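Local coordinates for protein glypican-1 (Homo sapiens, PDB 4YWT) that carries heparan sulfate chains at the cell surface and, through them, binds alpha-4(V) collagen and takes part in Schwann cell myelination, at residues D116-L121 and D142-L147; L58-Q63 and E71-L76; C267-R272 and P425-D430. The protein carries 3 engineered substitutions. All coordinates share one frame; numbering follows the deposited sequence.

Contact 1: D116-L121 and D142-L147; sequences DSERTL and DLYSEL
The ring of Tyr144 lies with one face against Glu118 and with its edge toward Leu121 and Ser117. Glu118 CB stands 3.8 Å from the ring centroid of Tyr144 and 12° off the ring normal, a CH-pi contact almost centred on the face. Glu118 CA lies over the phenol end, 3.7 Å from Tyr144 CZ, with its backbone N near the CE2 rim. In the other direction Glu118 CG sits 3.7 Å from Tyr144 CG, and the carboxylate continues to Tyr144 CB, its plane only 3° from that of the ring, so the residue spans the face from CZ to CB. Glu118 CG is anti to the backbone N (chi1 -166°) and the chain beyond is extended, which lays the two side chains alongside, running in opposite senses. In the ring plane, Leu121 CD1 comes up to Tyr144 CE1 at 4.0 Å.

Tyr144 OH and Ser117 OG share a hydrogen bond of 3.2 Å. Ser117 OG is also bonded to His317 of helix 316-328, whose side chain touches Tyr144 and Leu121 as well, bringing a third helix to the contact. The segments belong to helices 70-129 and 137-152, run nearly antiparallel, and have axes 10.9 Å apart, a spacing that the long tyrosine side chain bridges.

At the far end of Glu118, OE2 accepts a hydrogen bond of 2.7 Å from water 1, which in turn accepts one from Ser145 OG, while OE1 forms a salt bridge with Arg148. Glu118 thus serves two chemistries: its methylenes pack on an aromatic face, and its carboxylate, probably stabilised as an anion by Arg148, ties two neighbouring helices of the glypican bundle together through charge and water.

Contact 2: L58-Q63 and E71-L76; sequences LRICPQ and EMEENL
Glu73 reaches from helix 70-129 into the bend of the loop 58-63 and holds three successive backbone N-H groups with one carboxylate. Its CB points toward the loop, and with CG anti to the backbone N (chi1 -154°) and the next torsion also near 180°, the chain runs outward almost fully extended. CB and CG serve as the spacer that carries the charged end across. CD arrives 3.6 Å from Ile60 N and about as far from Arg59 N, and there the two oxygens part company. Glu73 OE1 accepts from Arg59 N at 3.1 Å through its syn lone pair, on the side of the other oxygen. Glu73 OE2 takes two bonds: Ile60 N, 2.9 Å away, comes from above the carboxylate plane, 40° out of it, whereas Cys61 N, also at 2.9 Å, approaches nearly along the C-O axis.

The carboxylate thus accepts from three consecutive main-chain N-H groups that a tight turn of the loop directs toward it. It fastens the loop that follows helix 32-39 to the N-terminal part of the long helix 70-129, within the cysteine-rich lobe of the glypican fold. Cys61 also forms a disulfide with Cys255, so a covalent link and the carboxylate grip meet at the same residue.

Carbon atoms of the loop close in around the carboxylate. Leu58 CB lies 3.6 Å from Glu73 OE2, its side chain lying across the glutamate, and Ile60 CB stands 3.5 Å from the same oxygen. Met250 of helix 243-253 touches Glu73, Ile60 and Cys61. In this buried setting the three N-H groups would be expected to help stabilise a negative charge on Glu73. Within the loop, Gln63 NE2 donates to Leu58 O at 3.1 Å.

Contact 3: C267-R272 and P425-D430; sequences CPDYCR and PEVMGD
The first turn of helix 268-278, in the disulfide-rich lobe of glypican-1, receives the irregular chain 425-430 along one side, with Val427 set against Asp269 and Arg272. Val427 CG2 does most of the touching. It lies 3.4 Å from Asp269 OD1 and 3.5 Å from Asp269 CG. The methyl group rests against the OD1 side of the carboxylate. With Val427 CG1 anti to the backbone N (chi1 -176°), the two methyls are divided between the helix residues: CG2 goes to the aspartate, while CG1 makes a looser contact with Arg272 CB at 4.4 Å.

The rest of the Arg272 side chain turns back over its own helix. Its guanidinium group lays one face over Pro268 CB, off-centre toward the rim, and its NH2 forms a long ion pair with Asp269 OD1 at 3.9 Å. The oxygen nearest the valine methyl thus also has a charged neighbour within its own helix. No hydrogen bond joins the two segments; the contact between them is made by van der Waals packing at the surface.

Polar attachment comes from residues further along the same helix. Asn273 bonds through its side chain to both Glu426 O and Met428 N, on either side of Val427 in sequence, and Lys276 bonds to Met428 O. Asn273 and Lys276 also touch the valine side chain.

Cys267 occupies the N-cap position, and Cys267 and Cys271, one turn apart, form disulfides with Cys414 and Cys400 respectively. Such cross-linking of a short helix to distant parts of the chain, with an extended loop laid along its flank, fits the cysteine-rich lobe of the glypican fold.

The three contacts mark different levels of an elongated, mainly helical molecule. Contacts 1 and 2 share helix 70-129 yet have centres about 67 Å apart, on opposite sides of the centre of the chain, so one helix runs from the cysteine-rich lobe into the far part of the helical bundle. Contact 3 has its centre about 23 Å from that of contact 2, with nearest atoms about 7 Å apart; both lie beside disulfides and helix 243-253. An N-linked N-acetylglucosamine, a modification of the protein attached at Asn115, lies about 6 Å from the Glu118 side chain of contact 1. The side chain of Arg272 in contact 3 is about 14 Å from a bound calcium ion, too far for coordination.

Contact 1: D116-L121 and D142-L147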
ATOM      1  N   ASP A 116     -25.247   5.621  -3.740  1.00 36.89           N
ATOM      2  CA  ASP A 116     -25.807   6.834  -4.323  1.00 32.95           C
ATOM      3  C   ASP A 116     -26.522   6.507  -5.621  1.00 37.68           C
ATOM      4  O   ASP A 116     -27.545   7.110  -5.945  1.00 35.97           O
ATOM      5  CB  ASP A 116     -24.710   7.871  -4.570  1.00 40.13           C
ATOM      6  CG  ASP A 116     -25.229   9.294  -4.533  1.00 53.98           C
ATOM      7  OD1 ASP A 116     -25.342   9.854  -3.422  1.00 56.35           O
ATOM      8  OD2 ASP A 116     -25.519   9.852  -5.613  1.00 59.05           O
ATOM      9  N   SER A 117     -25.970   5.558  -6.370  1.00 36.21           N
ATOM     10  CA  SER A 117     -26.645   5.067  -7.564  1.00 33.95           C
ATOM     11  C   SER A 117     -28.000   4.486  -7.174  1.00 32.24           C
ATOM     12  O   SER A 117     -29.027   4.797  -7.791  1.00 27.69           O
ATOM     13  CB  SER A 117     -25.793   4.021  -8.283  1.00 33.83           C
ATOM     14  OG  SER A 117     -26.271   3.798  -9.599  1.00 37.79           O
ATOM     15  N   GLU A 118     -27.999   3.659  -6.130  1.00 33.82           N
ATOM     16  CA  GLU A 118     -29.240   3.040  -5.668  1.00 33.08           C
ATOM     17  C   GLU A 118     -30.270   4.078  -5.204  1.00 34.06           C
ATOM     18  O   GLU A 118     -31.453   3.976  -5.535  1.00 35.92           O
ATOM     19  CB  GLU A 118     -28.959   2.044  -4.541  1.00 31.39           C
ATOM     20  CG  GLU A 118     -30.129   1.114  -4.244  1.00 30.96           C
ATOM     21  CD  GLU A 118     -29.845   0.153  -3.106  1.00 42.96           C
ATOM     22  OE1 GLU A 118     -28.741   0.224  -2.525  1.00 45.48           O
ATOM     23  OE2 GLU A 118     -30.725  -0.680  -2.798  1.00 44.22           O
ATOM     24  N   ARG A 119     -29.820   5.073  -4.444  1.00 36.49           N
ATOM     25  CA  ARG A 119     -30.715   6.120  -3.953  1.00 36.68           C
ATOM     26  C   ARG A 119     -31.287   6.951  -5.099  1.00 34.92           C
ATOM     27  O   ARG A 119     -32.470   7.304  -5.097  1.00 34.58           O
ATOM     28  CB  ARG A 119     -29.991   7.030  -2.960  1.00 38.06           C
ATOM     29  CG  ARG A 119     -29.882   6.454  -1.558  1.00 48.70           C
ATOM     30  CD  ARG A 119     -29.307   7.469  -0.582  1.00 54.54           C
ATOM     31  NE  ARG A 119     -28.193   6.920   0.186  1.00 60.50           N
ATOM     32  CZ  ARG A 119     -26.914   7.168  -0.072  1.00 63.18           C
ATOM     33  NH1 ARG A 119     -26.578   7.963  -1.080  1.00 64.15           N
ATOM     34  NH2 ARG A 119     -25.967   6.623   0.681  1.00 63.51           N
ATOM     35  N   THR A 120     -30.437   7.260  -6.073  1.00 33.76           N
ATOM     36  CA  THR A 120     -30.861   7.994  -7.258  1.00 37.62           C
ATOM     37  C   THR A 120     -31.930   7.214  -8.012  1.00 42.99           C
ATOM     38  O   THR A 120     -32.934   7.779  -8.457  1.00 49.00           O
ATOM     39  CB  THR A 120     -29.677   8.288  -8.199  1.00 34.00           C
ATOM     40  OG1 THR A 120     -28.632   8.940  -7.466  1.00 41.27           O
ATOM     41  CG2 THR A 120     -30.115   9.178  -9.354  1.00 30.15           C
ATOM     42  N   LEU A 121     -31.709   5.907  -8.145  1.00 40.71           N
ATOM     43  CA  LEU A 121     -32.691   5.039  -8.778  1.00 40.58           C
ATOM     44  C   LEU A 121     -34.018   5.086  -8.023  1.00 39.40           C
ATOM     45  O   LEU A 121     -35.063   5.349  -8.615  1.00 37.09           O
ATOM     46  CB  LEU A 121     -32.172   3.600  -8.855  1.00 41.92           C
ATOM     47  CG  LEU A 121     -33.120   2.547  -9.439  1.00 40.12           C
ATOM     48  CD1 LEU A 121     -32.347   1.573 -10.309  1.00 44.03           C
ATOM     49  CD2 LEU A 121     -33.856   1.796  -8.339  1.00 38.41           C
ATOM     50  N   ASP A 142     -32.347  -6.039  -4.813  1.00 44.16           N
ATOM     51  CA  ASP A 142     -31.616  -7.300  -4.789  1.00 45.17           C
ATOM     52  C   ASP A 142     -30.386  -7.235  -5.682  1.00 39.36           C
ATOM     53  O   ASP A 142     -29.316  -7.710  -5.305  1.00 34.96           O
ATOM     54  CB  ASP A 142     -32.516  -8.460  -5.225  1.00 52.66           C
ATOM     55  CG  ASP A 142     -33.452  -8.920  -4.124  1.00 60.86           C
ATOM     56  OD1 ASP A 142     -33.081  -8.801  -2.937  1.00 63.43           O
ATOM     57  OD2 ASP A 142     -34.558  -9.404  -4.445  1.00 65.38           O
ATOM     58  N   LEU A 143     -30.538  -6.650  -6.868  1.00 32.83           N
ATOM     59  CA  LEU A 143     -29.405  -6.496  -7.774  1.00 35.14           C
ATOM     60  C   LEU A 143     -28.290  -5.681  -7.122  1.00 42.95           C
ATOM     61  O   LEU A 143     -27.116  -6.051  -7.196  1.00 41.79           O
ATOM     62  CB  LEU A 143     -29.841  -5.841  -9.087  1.00 27.82           C
ATOM     63  CG  LEU A 143     -28.717  -5.627 -10.105  1.00 35.92           C
ATOM     64  CD1 LEU A 143     -27.962  -6.925 -10.355  1.00 37.10           C
ATOM     65  CD2 LEU A 143     -29.263  -5.064 -11.406  1.00 35.58           C
ATOM     66  N   TYR A 144     -28.659  -4.577  -6.476  1.00 39.15           N
ATOM     67  CA  TYR A 144     -27.671  -3.742  -5.800  1.00 37.34           C
ATOM     68  C   TYR A 144     -27.006  -4.473  -4.637  1.00 34.63           C
ATOM     69  O   TYR A 144     -25.801  -4.335  -4.423  1.00 31.64           O
ATOM     70  CB  TYR A 144     -28.306  -2.441  -5.309  1.00 31.05           C
ATOM     71  CG  TYR A 144     -28.360  -1.367  -6.371  1.00 31.79           C
ATOM     72  CD1 TYR A 144     -29.500  -1.177  -7.138  1.00 34.56           C
ATOM     73  CD2 TYR A 144     -27.261  -0.554  -6.615  1.00 26.16           C
ATOM     74  CE1 TYR A 144     -29.550  -0.200  -8.113  1.00 34.09           C
ATOM     75  CE2 TYR A 144     -27.302   0.426  -7.589  1.00 26.14           C
ATOM     76  CZ  TYR A 144     -28.450   0.598  -8.334  1.00 33.54           C
ATOM     77  OH  TYR A 144     -28.501   1.569  -9.306  1.00 37.40           O
ATOM     78  N   SER A 145     -27.785  -5.249  -3.887  1.00 32.15           N
ATOM     79  CA  SER A 145     -27.219  -6.046  -2.803  1.00 37.94           C
ATOM     80  C   SER A 145     -26.209  -7.062  -3.340  1.00 39.99           C
ATOM     81  O   SER A 145     -25.150  -7.277  -2.742  1.00 32.57           O
ATOM     82  CB  SER A 145     -28.324  -6.761  -2.021  1.00 35.32           C
ATOM     83  OG  SER A 145     -29.043  -5.848  -1.209  1.00 39.60           O
ATOM     84  N   GLU A 146     -26.542  -7.676  -4.473  1.00 42.16           N
ATOM     85  CA  GLU A 146     -25.657  -8.637  -5.124  1.00 42.80           C
ATOM     86  C   GLU A 146     -24.365  -7.976  -5.592  1.00 36.92           C
ATOM     87  O   GLU A 146     -23.277  -8.529  -5.412  1.00 29.66           O
ATOM     88  CB  GLU A 146     -26.363  -9.304  -6.308  1.00 50.98           C
ATOM     89  CG  GLU A 146     -27.332 -10.410  -5.916  1.00 63.31           C
ATOM     90  CD  GLU A 146     -26.644 -11.752  -5.743  1.00 69.35           C
ATOM     91  OE1 GLU A 146     -26.242 -12.352  -6.761  1.00 74.70           O
ATOM     92  OE2 GLU A 146     -26.500 -12.206  -4.589  1.00 73.58           O
ATOM     93  N   LEU A 147     -24.489  -6.797  -6.198  1.00 30.57           N
ATOM     94  CA  LEU A 147     -23.326  -6.017  -6.610  1.00 28.19           C
ATOM     95  C   LEU A 147     -22.444  -5.690  -5.412  1.00 32.66           C
ATOM     96  O   LEU A 147     -21.215  -5.722  -5.496  1.00 36.36           O
ATOM     97  CB  LEU A 147     -23.760  -4.724  -7.302  1.00 33.31           C
ATOM     98  CG  LEU A 147     -24.264  -4.800  -8.744  1.00 31.75           C
ATOM     99  CD1 LEU A 147     -24.738  -3.434  -9.204  1.00 32.54           C
ATOM    100  CD2 LEU A 147     -23.164  -5.308  -9.654  1.00 30.99           C
TER
HETATM  101  O   HOH W   1     -29.553  -2.886  -1.843  1.00 25.06           O

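Contact 2: L58-Q63 and E71-L76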
ATOM      1  N   LEU A  58      37.064  -1.995  25.518  1.00 78.90           N
ATOM      2  CA  LEU A  58      36.063  -1.751  24.490  1.00 82.34           C
ATOM      3  C   LEU A  58      35.725  -3.030  23.734  1.00 83.40           C
ATOM      4  O   LEU A  58      36.599  -3.671  23.150  1.00 87.43           O
ATOM      5  CB  LEU A  58      36.565  -0.685  23.512  1.00 77.76           C
ATOM      6  CG  LEU A  58      37.162   0.595  24.104  1.00 75.10           C
ATOM      7  CD1 LEU A  58      37.800   1.435  23.006  1.00 73.45           C
ATOM      8  CD2 LEU A  58      36.112   1.398  24.855  1.00 74.31           C
ATOM      9  N   ARG A  59      34.447  -3.393  23.755  1.00 84.71           N
ATOM     10  CA  ARG A  59      33.948  -4.522  22.979  1.00 83.83           C
ATOM     11  C   ARG A  59      33.637  -4.142  21.534  1.00 77.48           C
ATOM     12  O   ARG A  59      33.835  -4.940  20.619  1.00 77.35           O
ATOM     13  CB  ARG A  59      32.712  -5.123  23.652  1.00 95.12           C
ATOM     14  CG  ARG A  59      32.998  -5.726  25.023  1.00103.95           C
ATOM     15  CD  ARG A  59      33.771  -7.042  24.920  1.00108.99           C
ATOM     16  NE  ARG A  59      32.982  -8.113  24.311  1.00111.07           N
ATOM     17  CZ  ARG A  59      33.466  -9.308  23.986  1.00111.44           C
ATOM     18  NH1 ARG A  59      34.740  -9.598  24.211  1.00113.03           N
ATOM     19  NH2 ARG A  59      32.672 -10.219  23.439  1.00111.57           N
ATOM     20  N   ILE A  60      33.143  -2.922  21.338  1.00 68.06           N
ATOM     21  CA  ILE A  60      32.665  -2.492  20.025  1.00 59.13           C
ATOM     22  C   ILE A  60      33.596  -1.489  19.349  1.00 55.29           C
ATOM     23  O   ILE A  60      34.168  -1.779  18.297  1.00 55.64           O
ATOM     24  CB  ILE A  60      31.256  -1.872  20.118  1.00 57.37           C
ATOM     25  CG1 ILE A  60      30.283  -2.855  20.772  1.00 55.33           C
ATOM     26  CG2 ILE A  60      30.759  -1.465  18.739  1.00 52.19           C
ATOM     27  CD1 ILE A  60      29.067  -2.196  21.381  1.00 49.61           C
ATOM     28  N   CYS A  61      33.725  -0.305  19.944  1.00 55.12           N
ATOM     29  CA  CYS A  61      34.592   0.738  19.403  1.00 56.34           C
ATOM     30  C   CYS A  61      36.020   0.231  19.245  1.00 57.85           C
ATOM     31  O   CYS A  61      36.499  -0.537  20.081  1.00 52.23           O
ATOM     32  CB  CYS A  61      34.570   1.978  20.301  1.00 51.43           C
ATOM     33  SG  CYS A  61      32.940   2.730  20.506  1.00 88.10           S
ATOM     34  N   PRO A  62      36.698   0.654  18.165  1.00 56.43           N
ATOM     35  CA  PRO A  62      38.088   0.258  17.916  1.00 59.46           C
ATOM     36  C   PRO A  62      38.963   0.565  19.120  1.00 63.89           C
ATOM     37  O   PRO A  62      38.881   1.664  19.667  1.00 65.96           O
ATOM     38  CB  PRO A  62      38.489   1.110  16.710  1.00 53.60           C
ATOM     39  CG  PRO A  62      37.208   1.396  16.015  1.00 48.49           C
ATOM     40  CD  PRO A  62      36.176   1.526  17.098  1.00 48.86           C
ATOM     41  N   GLN A  63      39.775  -0.399  19.539  1.00 70.86           N
ATOM     42  CA  GLN A  63      40.533  -0.240  20.768  1.00 77.25           C
ATOM     43  C   GLN A  63      41.636   0.799  20.608  1.00 78.44           C
ATOM     44  O   GLN A  63      42.486   0.709  19.723  1.00 82.19           O
ATOM     45  CB  GLN A  63      41.104  -1.584  21.220  1.00 84.24           C
ATOM     46  CG  GLN A  63      40.108  -2.397  22.038  1.00 89.54           C
ATOM     47  CD  GLN A  63      40.382  -3.886  22.011  1.00 92.69           C
ATOM     48  OE1 GLN A  63      41.388  -4.336  21.463  1.00 96.61           O
ATOM     49  NE2 GLN A  63      39.482  -4.662  22.606  1.00 92.35           N
ATOM     50  N   GLU A  71      30.402   0.467  30.955  1.00 76.39           N
ATOM     51  CA  GLU A  71      29.041   0.930  31.193  1.00 78.95           C
ATOM     52  C   GLU A  71      28.650   2.008  30.186  1.00 76.84           C
ATOM     53  O   GLU A  71      27.531   2.013  29.669  1.00 76.25           O
ATOM     54  CB  GLU A  71      28.897   1.461  32.621  1.00 78.95           C
ATOM     55  CG  GLU A  71      29.055   0.396  33.696  1.00 82.59           C
ATOM     56  CD  GLU A  71      29.309   0.986  35.072  1.00 87.65           C
ATOM     57  OE1 GLU A  71      28.835   2.111  35.334  1.00 88.74           O
ATOM     58  OE2 GLU A  71      29.978   0.323  35.893  1.00 88.84           O
ATOM     59  N   MET A  72      29.584   2.913  29.908  1.00 75.90           N
ATOM     60  CA  MET A  72      29.359   3.975  28.934  1.00 70.68           C
ATOM     61  C   MET A  72      29.119   3.415  27.537  1.00 63.62           C
ATOM     62  O   MET A  72      28.166   3.803  26.862  1.00 61.72           O
ATOM     63  CB  MET A  72      30.544   4.943  28.906  1.00 71.71           C
ATOM     64  CG  MET A  72      30.706   5.776  30.165  1.00 76.65           C
ATOM     65  SD  MET A  72      32.073   6.944  30.035  1.00 67.67           S
ATOM     66  CE  MET A  72      31.552   7.913  28.621  1.00 63.67           C
ATOM     67  N   GLU A  73      29.989   2.503  27.114  1.00 58.59           N
ATOM     68  CA  GLU A  73      29.893   1.900  25.789  1.00 62.43           C
ATOM     69  C   GLU A  73      28.569   1.161  25.621  1.00 61.15           C
ATOM     70  O   GLU A  73      27.876   1.329  24.613  1.00 66.37           O
ATOM     71  CB  GLU A  73      31.067   0.947  25.546  1.00 56.47           C
ATOM     72  CG  GLU A  73      31.423   0.757  24.077  1.00 54.47           C
ATOM     73  CD  GLU A  73      32.355  -0.418  23.847  1.00 54.61           C
ATOM     74  OE1 GLU A  73      32.389  -1.329  24.700  1.00 64.79           O
ATOM     75  OE2 GLU A  73      33.058  -0.429  22.814  1.00 53.58           O
ATOM     76  N   GLU A  74      28.221   0.350  26.617  1.00 61.99           N
ATOM     77  CA  GLU A  74      26.966  -0.395  26.597  1.00 63.40           C
ATOM     78  C   GLU A  74      25.759   0.541  26.538  1.00 62.00           C
ATOM     79  O   GLU A  74      24.862   0.364  25.706  1.00 61.71           O
ATOM     80  CB  GLU A  74      26.866  -1.307  27.821  1.00 70.64           C
ATOM     81  CG  GLU A  74      27.805  -2.503  27.783  1.00 76.27           C
ATOM     82  CD  GLU A  74      27.727  -3.348  29.040  1.00 85.13           C
ATOM     83  OE1 GLU A  74      27.171  -2.867  30.050  1.00 88.89           O
ATOM     84  OE2 GLU A  74      28.217  -4.498  29.017  1.00 85.49           O
ATOM     85  N   ASN A  75      25.749   1.538  27.421  1.00 61.79           N
ATOM     86  CA  ASN A  75      24.667   2.516  27.471  1.00 61.68           C
ATOM     87  C   ASN A  75      24.472   3.241  26.141  1.00 63.07           C
ATOM     88  O   ASN A  75      23.347   3.368  25.650  1.00 61.11           O
ATOM     89  CB  ASN A  75      24.924   3.535  28.582  1.00 63.63           C
ATOM     90  CG  ASN A  75      24.592   2.993  29.960  1.00 67.79           C
ATOM     91  OD1 ASN A  75      23.704   2.154  30.112  1.00 72.74           O
ATOM     92  ND2 ASN A  75      25.303   3.474  30.974  1.00 68.31           N
ATOM     93  N   LEU A  76      25.571   3.711  25.562  1.00 62.56           N
ATOM     94  CA  LEU A  76      25.521   4.412  24.284  1.00 61.05           C
ATOM     95  C   LEU A  76      25.069   3.484  23.158  1.00 57.41           C
ATOM     96  O   LEU A  76      24.371   3.912  22.235  1.00 56.07           O
ATOM     97  CB  LEU A  76      26.885   5.023  23.956  1.00 57.23           C
ATOM     98  CG  LEU A  76      27.291   6.219  24.818  1.00 58.18           C
ATOM     99  CD1 LEU A  76      28.707   6.666  24.489  1.00 55.16           C
ATOM    100  CD2 LEU A  76      26.309   7.367  24.640  1.00 54.61           C
TER

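Contact 3: C267-R272 and P425-D430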
ATOM      1  N   CYS A 267      30.216   9.808   7.981  1.00 51.68           N
ATOM      2  CA  CYS A 267      30.181  10.005   6.542  0.68 50.32           C
ATOM      3  C   CYS A 267      28.918   9.372   5.961  1.00 38.89           C
ATOM      4  O   CYS A 267      28.492   8.305   6.399  1.00 38.25           O
ATOM      5  CB  CYS A 267      31.436   9.426   5.882  0.68 49.17           C
ATOM      6  SG  CYS A 267      32.970  10.298   6.307  0.68 66.39           S
ATOM      7  N   PRO A 268      28.302  10.054   4.983  1.00 43.90           N
ATOM      8  CA  PRO A 268      27.080   9.574   4.324  1.00 42.61           C
ATOM      9  C   PRO A 268      27.179   8.140   3.797  1.00 46.91           C
ATOM     10  O   PRO A 268      26.292   7.334   4.077  1.00 45.55           O
ATOM     11  CB  PRO A 268      26.904  10.563   3.172  1.00 46.52           C
ATOM     12  CG  PRO A 268      27.478  11.832   3.703  1.00 47.87           C
ATOM     13  CD  PRO A 268      28.651  11.422   4.556  1.00 44.19           C
ATOM     14  N   ASP A 269      28.239   7.828   3.055  1.00 46.87           N
ATOM     15  CA  ASP A 269      28.406   6.493   2.483  1.00 47.04           C
ATOM     16  C   ASP A 269      28.638   5.436   3.562  1.00 47.76           C
ATOM     17  O   ASP A 269      28.214   4.287   3.423  1.00 42.26           O
ATOM     18  CB  ASP A 269      29.560   6.484   1.477  1.00 47.45           C
ATOM     19  CG  ASP A 269      29.223   7.227   0.196  1.00 49.29           C
ATOM     20  OD1 ASP A 269      28.030   7.532  -0.017  1.00 53.96           O
ATOM     21  OD2 ASP A 269      30.146   7.497  -0.600  1.00 52.87           O
ATOM     22  N   TYR A 270      29.317   5.834   4.631  1.00 45.46           N
ATOM     23  CA  TYR A 270      29.530   4.974   5.791  1.00 50.40           C
ATOM     24  C   TYR A 270      28.182   4.593   6.407  1.00 41.18           C
ATOM     25  O   TYR A 270      27.840   3.407   6.523  1.00 36.10           O
ATOM     26  CB  TYR A 270      30.423   5.690   6.812  1.00 46.03           C
ATOM     27  CG  TYR A 270      30.709   4.926   8.086  1.00 45.91           C
ATOM     28  CD1 TYR A 270      30.704   3.537   8.113  1.00 46.97           C
ATOM     29  CD2 TYR A 270      30.990   5.602   9.268  1.00 40.29           C
ATOM     30  CE1 TYR A 270      30.964   2.845   9.283  1.00 46.62           C
ATOM     31  CE2 TYR A 270      31.250   4.919  10.440  1.00 40.80           C
ATOM     32  CZ  TYR A 270      31.237   3.542  10.441  1.00 45.08           C
ATOM     33  OH  TYR A 270      31.497   2.860  11.609  1.00 44.12           O
ATOM     34  N   CYS A 271      27.424   5.617   6.787  1.00 36.63           N
ATOM     35  CA  CYS A 271      26.078   5.453   7.326  1.00 40.79           C
ATOM     36  C   CYS A 271      25.214   4.581   6.420  1.00 34.90           C
ATOM     37  O   CYS A 271      24.461   3.724   6.893  1.00 34.51           O
ATOM     38  CB  CYS A 271      25.425   6.825   7.520  1.00 36.40           C
ATOM     39  SG  CYS A 271      23.746   6.798   8.185  1.00 59.07           S
ATOM     40  N   ARG A 272      25.338   4.798   5.115  1.00 34.44           N
ATOM     41  CA  ARG A 272      24.532   4.077   4.142  1.00 42.55           C
ATOM     42  C   ARG A 272      24.918   2.607   4.050  1.00 33.27           C
ATOM     43  O   ARG A 272      24.052   1.752   3.902  1.00 34.59           O
ATOM     44  CB  ARG A 272      24.638   4.737   2.769  1.00 48.02           C
ATOM     45  CG  ARG A 272      23.433   5.593   2.427  1.00 48.31           C
ATOM     46  CD  ARG A 272      23.792   6.699   1.457  1.00 55.67           C
ATOM     47  NE  ARG A 272      23.343   8.000   1.945  1.00 64.18           N
ATOM     48  CZ  ARG A 272      23.681   9.161   1.395  1.00 70.41           C
ATOM     49  NH1 ARG A 272      23.225  10.296   1.906  1.00 74.93           N
ATOM     50  NH2 ARG A 272      24.474   9.188   0.334  1.00 72.57           N
ATOM     51  N   PRO A 425      35.377   3.244   1.228  1.00 56.14           N
ATOM     52  CA  PRO A 425      34.641   2.107   0.649  1.00 53.94           C
ATOM     53  C   PRO A 425      33.401   2.466  -0.169  1.00 55.72           C
ATOM     54  O   PRO A 425      32.707   3.440   0.128  1.00 51.66           O
ATOM     55  CB  PRO A 425      34.228   1.298   1.883  1.00 54.24           C
ATOM     56  CG  PRO A 425      35.252   1.621   2.897  1.00 52.37           C
ATOM     57  CD  PRO A 425      35.557   3.071   2.683  1.00 53.25           C
ATOM     58  N   GLU A 426      33.138   1.667  -1.200  1.00 58.37           N
ATOM     59  CA  GLU A 426      31.976   1.858  -2.061  1.00 58.75           C
ATOM     60  C   GLU A 426      30.680   1.513  -1.342  1.00 46.97           C
ATOM     61  O   GLU A 426      30.656   0.640  -0.473  1.00 38.07           O
ATOM     62  CB  GLU A 426      32.097   1.001  -3.325  1.00 66.37           C
ATOM     63  CG  GLU A 426      32.580   1.745  -4.560  1.00 72.85           C
ATOM     64  CD  GLU A 426      31.620   2.828  -5.019  1.00 75.15           C
ATOM     65  OE1 GLU A 426      30.436   2.794  -4.621  1.00 75.37           O
ATOM     66  OE2 GLU A 426      32.053   3.715  -5.784  1.00 77.11           O
ATOM     67  N   VAL A 427      29.605   2.203  -1.710  1.00 38.55           N
ATOM     68  CA  VAL A 427      28.286   1.882  -1.187  1.00 45.34           C
ATOM     69  C   VAL A 427      27.830   0.536  -1.739  1.00 46.52           C
ATOM     70  O   VAL A 427      27.911   0.289  -2.941  1.00 47.23           O
ATOM     71  CB  VAL A 427      27.248   2.966  -1.539  1.00 43.67           C
ATOM     72  CG1 VAL A 427      25.905   2.642  -0.900  1.00 39.63           C
ATOM     73  CG2 VAL A 427      27.736   4.331  -1.081  1.00 43.62           C
ATOM     74  N   MET A 428      27.367  -0.335  -0.850  1.00 45.04           N
ATOM     75  CA  MET A 428      26.900  -1.659  -1.241  1.00 49.48           C
ATOM     76  C   MET A 428      25.610  -1.585  -2.046  1.00 52.40           C
ATOM     77  O   MET A 428      24.898  -0.582  -2.009  1.00 44.20           O
ATOM     78  CB  MET A 428      26.688  -2.539  -0.008  1.00 52.80           C
ATOM     79  CG  MET A 428      27.934  -2.764   0.843  1.00 60.95           C
ATOM     80  SD  MET A 428      29.008  -4.090   0.244  1.00 51.70           S
ATOM     81  CE  MET A 428      30.035  -3.231  -0.948  1.00 64.02           C
ATOM     82  N   GLY A 429      25.326  -2.650  -2.788  1.00 51.41           N
ATOM     83  CA  GLY A 429      24.044  -2.789  -3.449  1.00 31.56           C
ATOM     84  C   GLY A 429      22.967  -3.105  -2.428  1.00 41.98           C
ATOM     85  O   GLY A 429      23.252  -3.279  -1.243  1.00 31.20           O
ATOM     86  N   ASP A 430      21.725  -3.190  -2.889  1.00 42.29           N
ATOM     87  CA  ASP A 430      20.592  -3.439  -2.006  1.00 42.21           C
ATOM     88  C   ASP A 430      20.238  -4.920  -1.938  1.00 36.58           C
ATOM     89  O   ASP A 430      20.377  -5.646  -2.923  1.00 41.35           O
ATOM     90  CB  ASP A 430      19.376  -2.630  -2.459  1.00 45.02           C
ATOM     91  CG  ASP A 430      19.712  -1.178  -2.727  1.00 53.39           C
ATOM     92  OD1 ASP A 430      20.041  -0.455  -1.763  1.00 55.86           O
ATOM     93  OD2 ASP A 430      19.646  -0.759  -3.902  1.00 54.11           O
TER